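Local coordinates for protein Rab GDP dissociation inhibitor alpha (PDB 6C87) that probably binds prenylated Rab GTPases in their GDP-bound form, slows release of the nucleotide and extracts them from membranes, as Rab GDP dissociation inhibitors do, at residues 306-311 against 365-370; 341-346 against 375-380. All coordinates share one frame; numbering follows the deposited sequence.

Interaction 1. Residues 306-311 against 365-370; sequences GKVIRV and STTVES
Ile309 and Thr366 form the hydrogen-bonded pair of an antiparallel strand pairing. Ile309 N donates to Thr366 O at 3.1 Å, and Thr366 N returns a bond to Ile309 O at 3.2 Å. A third bond, from Val368 N to Lys307 O, is 3.0 Å long and straight at hydrogen (175°), though the donor stands above the carbonyl plane. Val308 with Thr367 and Arg310 with Ser365 are the flanking non-hydrogen-bonded pairs. A water molecule extends the pairing, accepting from Lys307 N and donating to Val368 O.

Side-chain contacts lie on both faces. On the Ile309 face, CG2 of Ile309 meets CG2 of Thr366 at 3.7 Å. Val368 sets CG1 anti to its backbone N (chi1 178°), which places CG2 beside that N. Val368 CG2 then lies 3.6 Å from Lys307 CB and also near Ile309 N. On the other face, Arg310 CG rests 3.6 Å from Ser365 CB. Val308 CG1 lies over one face of the Arg310 guanidinium, toward its rim. Ser365 OG hydrogen-bonds to Ala417 O, and Thr366 OG1 to Asp342 O.

Strand 302-315 continues the sheet to strand 389-400, while strand 360-367 pairs with strand 343-349. Pro373 of helix 373-376 packs on Ile309 and Val368.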
ATOM      1  N   GLY A 306      25.158 -23.620  -9.272  1.00 39.91           N
ATOM      2  CA  GLY A 306      25.417 -24.886  -8.623  1.00 34.99           C
ATOM      3  C   GLY A 306      24.751 -26.018  -9.379  1.00 40.78           C
ATOM      4  O   GLY A 306      24.467 -25.906 -10.569  1.00 42.52           O
ATOM      5  N   LYS A 307      24.546 -27.115  -8.656  1.00 32.97           N
ATOM      6  CA  LYS A 307      23.866 -28.298  -9.154  1.00 33.98           C
ATOM      7  C   LYS A 307      22.829 -28.744  -8.135  1.00 41.25           C
ATOM      8  O   LYS A 307      22.948 -28.478  -6.936  1.00 44.47           O
ATOM      9  CB  LYS A 307      24.825 -29.469  -9.406  1.00 32.53           C
ATOM     10  CG  LYS A 307      25.758 -29.332 -10.573  1.00 49.73           C
ATOM     11  CD  LYS A 307      26.680 -30.543 -10.617  1.00 51.18           C
ATOM     12  CE  LYS A 307      27.492 -30.590 -11.888  1.00 54.62           C
ATOM     13  NZ  LYS A 307      27.745 -32.009 -12.255  1.00 62.76           N
ATOM     14  N   VAL A 308      21.813 -29.448  -8.621  1.00 38.34           N
ATOM     15  CA  VAL A 308      20.818 -30.074  -7.761  1.00 33.27           C
ATOM     16  C   VAL A 308      20.631 -31.508  -8.234  1.00 38.76           C
ATOM     17  O   VAL A 308      20.337 -31.741  -9.413  1.00 36.51           O
ATOM     18  CB  VAL A 308      19.479 -29.311  -7.779  1.00 32.79           C
ATOM     19  CG1 VAL A 308      18.357 -30.134  -7.108  1.00 26.66           C
ATOM     20  CG2 VAL A 308      19.637 -27.953  -7.124  1.00 28.25           C
ATOM     21  N   ILE A 309      20.794 -32.463  -7.320  1.00 31.84           N
ATOM     22  CA  ILE A 309      20.490 -33.858  -7.612  1.00 31.09           C
ATOM     23  C   ILE A 309      19.065 -34.136  -7.171  1.00 37.15           C
ATOM     24  O   ILE A 309      18.640 -33.715  -6.085  1.00 39.89           O
ATOM     25  CB  ILE A 309      21.473 -34.819  -6.920  1.00 38.41           C
ATOM     26  CG1 ILE A 309      21.050 -36.274  -7.169  1.00 38.41           C
ATOM     27  CG2 ILE A 309      21.540 -34.561  -5.427  1.00 28.12           C
ATOM     28  CD1 ILE A 309      22.105 -37.309  -6.778  1.00 33.59           C
ATOM     29  N   ARG A 310      18.311 -34.799  -8.035  1.00 35.02           N
ATOM     30  CA  ARG A 310      17.015 -35.352  -7.682  1.00 32.51           C
ATOM     31  C   ARG A 310      17.055 -36.834  -8.012  1.00 37.00           C
ATOM     32  O   ARG A 310      17.426 -37.210  -9.130  1.00 39.27           O
ATOM     33  CB  ARG A 310      15.882 -34.636  -8.414  1.00 34.68           C
ATOM     34  CG  ARG A 310      15.681 -33.214  -7.915  1.00 30.52           C
ATOM     35  CD  ARG A 310      14.629 -32.500  -8.707  1.00 26.92           C
ATOM     36  NE  ARG A 310      14.462 -31.134  -8.237  1.00 32.49           N
ATOM     37  CZ  ARG A 310      15.097 -30.084  -8.744  1.00 34.93           C
ATOM     38  NH1 ARG A 310      15.946 -30.247  -9.749  1.00 25.80           N
ATOM     39  NH2 ARG A 310      14.878 -28.873  -8.237  1.00 30.29           N
ATOM     40  N   VAL A 311      16.772 -37.667  -7.014  1.00 29.82           N
ATOM     41  CA  VAL A 311      16.699 -39.114  -7.190  1.00 29.93           C
ATOM     42  C   VAL A 311      15.241 -39.523  -7.089  1.00 31.00           C
ATOM     43  O   VAL A 311      14.626 -39.430  -6.017  1.00 31.23           O
ATOM     44  CB  VAL A 311      17.558 -39.867  -6.167  1.00 31.08           C
ATOM     45  CG1 VAL A 311      17.467 -41.351  -6.441  1.00 27.11           C
ATOM     46  CG2 VAL A 311      19.000 -39.405  -6.253  1.00 33.42           C
ATOM     47  N   SER A 365      15.818 -34.729  -3.071  1.00 25.57           N
ATOM     48  CA  SER A 365      16.483 -33.610  -3.712  1.00 25.34           C
ATOM     49  C   SER A 365      17.373 -32.877  -2.719  1.00 36.11           C
ATOM     50  O   SER A 365      17.014 -32.699  -1.551  1.00 37.35           O
ATOM     51  CB  SER A 365      15.458 -32.639  -4.320  1.00 31.22           C
ATOM     52  OG  SER A 365      14.687 -32.018  -3.306  1.00 44.68           O
ATOM     53  N   THR A 366      18.525 -32.429  -3.205  1.00 32.93           N
ATOM     54  CA  THR A 366      19.398 -31.591  -2.406  1.00 30.54           C
ATOM     55  C   THR A 366      20.349 -30.869  -3.344  1.00 33.30           C
ATOM     56  O   THR A 366      20.549 -31.274  -4.491  1.00 30.16           O
ATOM     57  CB  THR A 366      20.173 -32.401  -1.356  1.00 37.66           C
ATOM     58  OG1 THR A 366      20.791 -31.507  -0.423  1.00 36.03           O
ATOM     59  CG2 THR A 366      21.236 -33.271  -2.006  1.00 38.08           C
ATOM     60  N   THR A 367      20.901 -29.771  -2.847  1.00 39.02           N
ATOM     61  CA  THR A 367      21.978 -29.101  -3.551  1.00 34.26           C
ATOM     62  C   THR A 367      23.222 -29.974  -3.486  1.00 37.29           C
ATOM     63  O   THR A 367      23.537 -30.548  -2.444  1.00 38.60           O
ATOM     64  CB  THR A 367      22.246 -27.731  -2.931  1.00 38.87           C
ATOM     65  OG1 THR A 367      21.113 -26.877  -3.142  1.00 43.12           O
ATOM     66  CG2 THR A 367      23.499 -27.087  -3.514  1.00 31.84           C
ATOM     67  N   VAL A 368      23.913 -30.096  -4.619  1.00 41.66           N
ATOM     68  CA  VAL A 368      25.090 -30.951  -4.705  1.00 39.86           C
ATOM     69  C   VAL A 368      26.255 -30.271  -4.003  1.00 41.01           C
ATOM     70  O   VAL A 368      26.565 -29.103  -4.275  1.00 44.33           O
ATOM     71  CB  VAL A 368      25.425 -31.254  -6.175  1.00 43.53           C
ATOM     72  CG1 VAL A 368      26.670 -32.102  -6.274  1.00 34.53           C
ATOM     73  CG2 VAL A 368      24.245 -31.940  -6.860  1.00 46.29           C
ATOM     74  N   GLU A 369      26.903 -30.995  -3.089  1.00 38.22           N
ATOM     75  CA  GLU A 369      28.061 -30.462  -2.385  1.00 42.31           C
ATOM     76  C   GLU A 369      29.380 -31.110  -2.777  1.00 46.58           C
ATOM     77  O   GLU A 369      30.431 -30.502  -2.551  1.00 50.44           O
ATOM     78  CB  GLU A 369      27.892 -30.614  -0.864  1.00 45.02           C
ATOM     79  CG  GLU A 369      26.710 -29.878  -0.255  1.00 51.88           C
ATOM     80  CD  GLU A 369      26.546 -30.180   1.231  1.00 48.95           C
ATOM     81  OE1 GLU A 369      27.268 -31.058   1.743  1.00 49.61           O
ATOM     82  OE2 GLU A 369      25.711 -29.534   1.893  1.00 48.65           O
ATOM     83  N   SER A 370      29.357 -32.310  -3.361  1.00 49.28           N
ATOM     84  CA  SER A 370      30.552 -33.131  -3.525  1.00 47.97           C
ATOM     85  C   SER A 370      30.634 -33.700  -4.939  1.00 54.25           C
ATOM     86  O   SER A 370      29.793 -33.426  -5.804  1.00 51.97           O
ATOM     87  CB  SER A 370      30.567 -34.263  -2.492  1.00 37.95           C
ATOM     88  OG  SER A 370      29.623 -35.269  -2.816  1.00 39.24           O
TER
HETATM   89  O   HOH W   1      25.933 -26.737  -6.137  1.00 37.40           O

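Interaction 2. Residues 341-346 against 375-380; sequences HDIYCC and NEVKVV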
ATOM      1  N   HIS A 341      23.429 -28.154   3.328  1.00 38.17           N
ATOM      2  CA  HIS A 341      22.177 -27.961   2.612  1.00 33.83           C
ATOM      3  C   HIS A 341      21.191 -29.017   3.071  1.00 40.66           C
ATOM      4  O   HIS A 341      21.565 -30.179   3.266  1.00 41.44           O
ATOM      5  CB  HIS A 341      22.368 -28.061   1.095  1.00 33.59           C
ATOM      6  CG  HIS A 341      23.375 -27.094   0.553  1.00 46.20           C
ATOM      7  ND1 HIS A 341      24.733 -27.321   0.625  1.00 45.48           N
ATOM      8  CD2 HIS A 341      23.224 -25.903  -0.075  1.00 44.73           C
ATOM      9  CE1 HIS A 341      25.377 -26.308   0.072  1.00 49.94           C
ATOM     10  NE2 HIS A 341      24.485 -25.436  -0.363  1.00 50.36           N
ATOM     11  N   ASP A 342      19.937 -28.610   3.246  1.00 43.28           N
ATOM     12  CA  ASP A 342      18.895 -29.558   3.604  1.00 37.55           C
ATOM     13  C   ASP A 342      18.650 -30.531   2.455  1.00 34.00           C
ATOM     14  O   ASP A 342      18.888 -30.222   1.287  1.00 40.14           O
ATOM     15  CB  ASP A 342      17.593 -28.827   3.949  1.00 43.75           C
ATOM     16  CG  ASP A 342      17.691 -27.983   5.217  1.00 50.20           C
ATOM     17  OD1 ASP A 342      18.799 -27.854   5.793  1.00 52.95           O
ATOM     18  OD2 ASP A 342      16.641 -27.433   5.627  1.00 44.46           O
ATOM     19  N   ILE A 343      18.179 -31.722   2.799  1.00 33.23           N
ATOM     20  CA  ILE A 343      17.700 -32.683   1.819  1.00 35.00           C
ATOM     21  C   ILE A 343      16.190 -32.724   1.943  1.00 40.56           C
ATOM     22  O   ILE A 343      15.647 -32.699   3.055  1.00 42.89           O
ATOM     23  CB  ILE A 343      18.279 -34.094   2.016  1.00 37.22           C
ATOM     24  CG1 ILE A 343      19.795 -34.044   2.190  1.00 38.62           C
ATOM     25  CG2 ILE A 343      17.904 -34.964   0.821  1.00 26.36           C
ATOM     26  CD1 ILE A 343      20.404 -35.396   2.537  1.00 28.64           C
ATOM     27  N   TYR A 344      15.516 -32.793   0.806  1.00 42.51           N
ATOM     28  CA  TYR A 344      14.066 -32.778   0.745  1.00 34.28           C
ATOM     29  C   TYR A 344      13.596 -34.072   0.109  1.00 35.18           C
ATOM     30  O   TYR A 344      14.227 -34.580  -0.825  1.00 39.16           O
ATOM     31  CB  TYR A 344      13.560 -31.562  -0.049  1.00 33.85           C
ATOM     32  CG  TYR A 344      14.094 -30.255   0.488  1.00 34.33           C
ATOM     33  CD1 TYR A 344      15.343 -29.786   0.108  1.00 27.46           C
ATOM     34  CD2 TYR A 344      13.362 -29.503   1.404  1.00 39.81           C
ATOM     35  CE1 TYR A 344      15.845 -28.607   0.613  1.00 27.23           C
ATOM     36  CE2 TYR A 344      13.857 -28.312   1.915  1.00 35.17           C
ATOM     37  CZ  TYR A 344      15.105 -27.872   1.512  1.00 32.82           C
ATOM     38  OH  TYR A 344      15.625 -26.694   2.004  1.00 37.54           O
ATOM     39  N   CYS A 345      12.530 -34.637   0.662  1.00 32.21           N
ATOM     40  CA  CYS A 345      11.877 -35.791   0.056  1.00 38.35           C
ATOM     41  C   CYS A 345      10.372 -35.579   0.103  1.00 36.08           C
ATOM     42  O   CYS A 345       9.794 -35.427   1.185  1.00 39.24           O
ATOM     43  CB  CYS A 345      12.255 -37.098   0.758  1.00 37.53           C
ATOM     44  SG  CYS A 345      11.459 -38.534  -0.010  1.00 31.72           S
ATOM     45  N   CYS A 346       9.739 -35.570  -1.062  1.00 29.89           N
ATOM     46  CA  CYS A 346       8.289 -35.539  -1.148  1.00 42.24           C
ATOM     47  C   CYS A 346       7.799 -36.840  -1.761  1.00 40.22           C
ATOM     48  O   CYS A 346       8.435 -37.395  -2.663  1.00 35.90           O
ATOM     49  CB  CYS A 346       7.791 -34.352  -1.976  1.00 47.94           C
ATOM     50  SG  CYS A 346       8.221 -34.446  -3.705  1.00 54.00           S
ATOM     51  N   ASN A 375      25.753 -40.354  -3.355  1.00 42.43           N
ATOM     52  CA  ASN A 375      26.067 -40.738  -1.988  1.00 47.40           C
ATOM     53  C   ASN A 375      25.602 -39.691  -0.986  1.00 45.23           C
ATOM     54  O   ASN A 375      25.378 -40.021   0.186  1.00 44.13           O
ATOM     55  CB  ASN A 375      27.568 -41.009  -1.856  1.00 48.30           C
ATOM     56  CG  ASN A 375      27.955 -41.471  -0.474  1.00 52.26           C
ATOM     57  OD1 ASN A 375      28.535 -40.717   0.308  1.00 56.48           O
ATOM     58  ND2 ASN A 375      27.637 -42.725  -0.160  1.00 53.55           N
ATOM     59  N   GLU A 376      25.465 -38.432  -1.414  1.00 42.01           N
ATOM     60  CA  GLU A 376      25.004 -37.397  -0.495  1.00 38.94           C
ATOM     61  C   GLU A 376      23.579 -37.663  -0.014  1.00 39.68           C
ATOM     62  O   GLU A 376      23.233 -37.281   1.107  1.00 43.40           O
ATOM     63  CB  GLU A 376      25.109 -36.014  -1.142  1.00 34.60           C
ATOM     64  CG  GLU A 376      26.533 -35.549  -1.412  1.00 33.92           C
ATOM     65  CD  GLU A 376      26.599 -34.217  -2.168  1.00 52.56           C
ATOM     66  OE1 GLU A 376      25.892 -33.257  -1.784  1.00 44.90           O
ATOM     67  OE2 GLU A 376      27.354 -34.134  -3.165  1.00 57.46           O
ATOM     68  N   VAL A 377      22.742 -38.311  -0.832  1.00 37.18           N
ATOM     69  CA  VAL A 377      21.365 -38.616  -0.445  1.00 31.44           C
ATOM     70  C   VAL A 377      21.206 -40.053   0.036  1.00 33.59           C
ATOM     71  O   VAL A 377      20.075 -40.512   0.229  1.00 42.08           O
ATOM     72  CB  VAL A 377      20.366 -38.328  -1.587  1.00 34.49           C
ATOM     73  CG1 VAL A 377      20.399 -36.858  -1.987  1.00 31.12           C
ATOM     74  CG2 VAL A 377      20.630 -39.231  -2.784  1.00 39.72           C
ATOM     75  N   LYS A 378      22.308 -40.779   0.239  1.00 32.94           N
ATOM     76  CA  LYS A 378      22.186 -42.175   0.649  1.00 38.50           C
ATOM     77  C   LYS A 378      21.464 -42.303   1.986  1.00 41.11           C
ATOM     78  O   LYS A 378      20.743 -43.282   2.212  1.00 41.47           O
ATOM     79  CB  LYS A 378      23.564 -42.835   0.723  1.00 39.70           C
ATOM     80  CG  LYS A 378      23.508 -44.304   1.075  1.00 45.52           C
ATOM     81  CD  LYS A 378      24.884 -44.943   1.041  1.00 52.73           C
ATOM     82  CE  LYS A 378      24.798 -46.438   1.335  1.00 54.00           C
ATOM     83  NZ  LYS A 378      24.481 -46.711   2.760  1.00 57.53           N
ATOM     84  N   VAL A 379      21.631 -41.323   2.877  1.00 40.47           N
ATOM     85  CA  VAL A 379      20.944 -41.366   4.163  1.00 42.27           C
ATOM     86  C   VAL A 379      19.438 -41.407   3.959  1.00 42.50           C
ATOM     87  O   VAL A 379      18.720 -42.066   4.719  1.00 47.00           O
ATOM     88  CB  VAL A 379      21.364 -40.167   5.043  1.00 45.82           C
ATOM     89  CG1 VAL A 379      21.025 -38.840   4.363  1.00 43.87           C
ATOM     90  CG2 VAL A 379      20.717 -40.247   6.421  1.00 45.79           C
ATOM     91  N   VAL A 380      18.934 -40.729   2.925  1.00 36.71           N
ATOM     92  CA  VAL A 380      17.500 -40.742   2.666  1.00 35.36           C
ATOM     93  C   VAL A 380      17.099 -42.015   1.931  1.00 38.49           C
ATOM     94  O   VAL A 380      16.113 -42.669   2.286  1.00 39.64           O
ATOM     95  CB  VAL A 380      17.083 -39.486   1.879  1.00 33.80           C
ATOM     96  CG1 VAL A 380      15.591 -39.506   1.634  1.00 29.07           C
ATOM     97  CG2 VAL A 380      17.501 -38.225   2.606  1.00 37.03           C
TER
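Ile343 and Cys345 of strand 343-349 pack against Val377, Val379 and Val380 in a buried, apolar strand-to-helix contact. It lies where helix 378-384 covers one face of the mixed sheet. Ile343 is the centre of the contact. Ile343 CG2 meets Val380 CG2 at 3.7 Å, the two side chains reaching toward each other tip to tip. Ile343 CG2 is also 4.2 Å from Val377 CG1. The longer branch reaches along the helix start. With CG1 beside the backbone N (chi1 -49°) and the chain extended beyond it (chi2 174°), Ile343 CD1 comes to 3.9 Å from Val379 CG1. Ile343 CD1 also lies 3.7 Å from the backbone O of Glu376. Further along the strand, Cys345 CB touches Val380 CG1 at 4.2 Å.

Val377 occupies the N-cap position of helix 378-384. Phe332 of the neighbouring strand 328-332 adds to the apolar surroundings, touching Ile343, Cys345 and Val380.

The side chains meet one another through carbon atoms alone, and the Glu376 carbonyl O is touched by packing. Backbone bonds run elsewhere: Ile343 and Cys345 pair with Phe332 and Ile330, while Val380 N bonds to Val377 O at 2.9 Å. The helix start is thus held to the strand here by shape and burial.

In the fold
Both contacts are largely buried and reach the same mixed sheet, in which strands 360-367 and 343-349 are neighbours. Interaction 1 joins strand to strand and relies on backbone hydrogen bonds, with a water at its partly exposed end. Interaction 2 joins strand to helix and is apolar. The two meet directly: Ser365 O packs on Ile343 CG2, and Thr367 CB on the His341 ring. Polar links gather beyond the end of strand 360-367. There Glu369 OE2 probably hydrogen-bonds to His341 ND1, and Ser370 OG to Glu376 OE2. Glu376 also forms a salt bridge with Arg339. The polar groups thus join the partly exposed ends, while apolar side chains make the contact between helix and sheet.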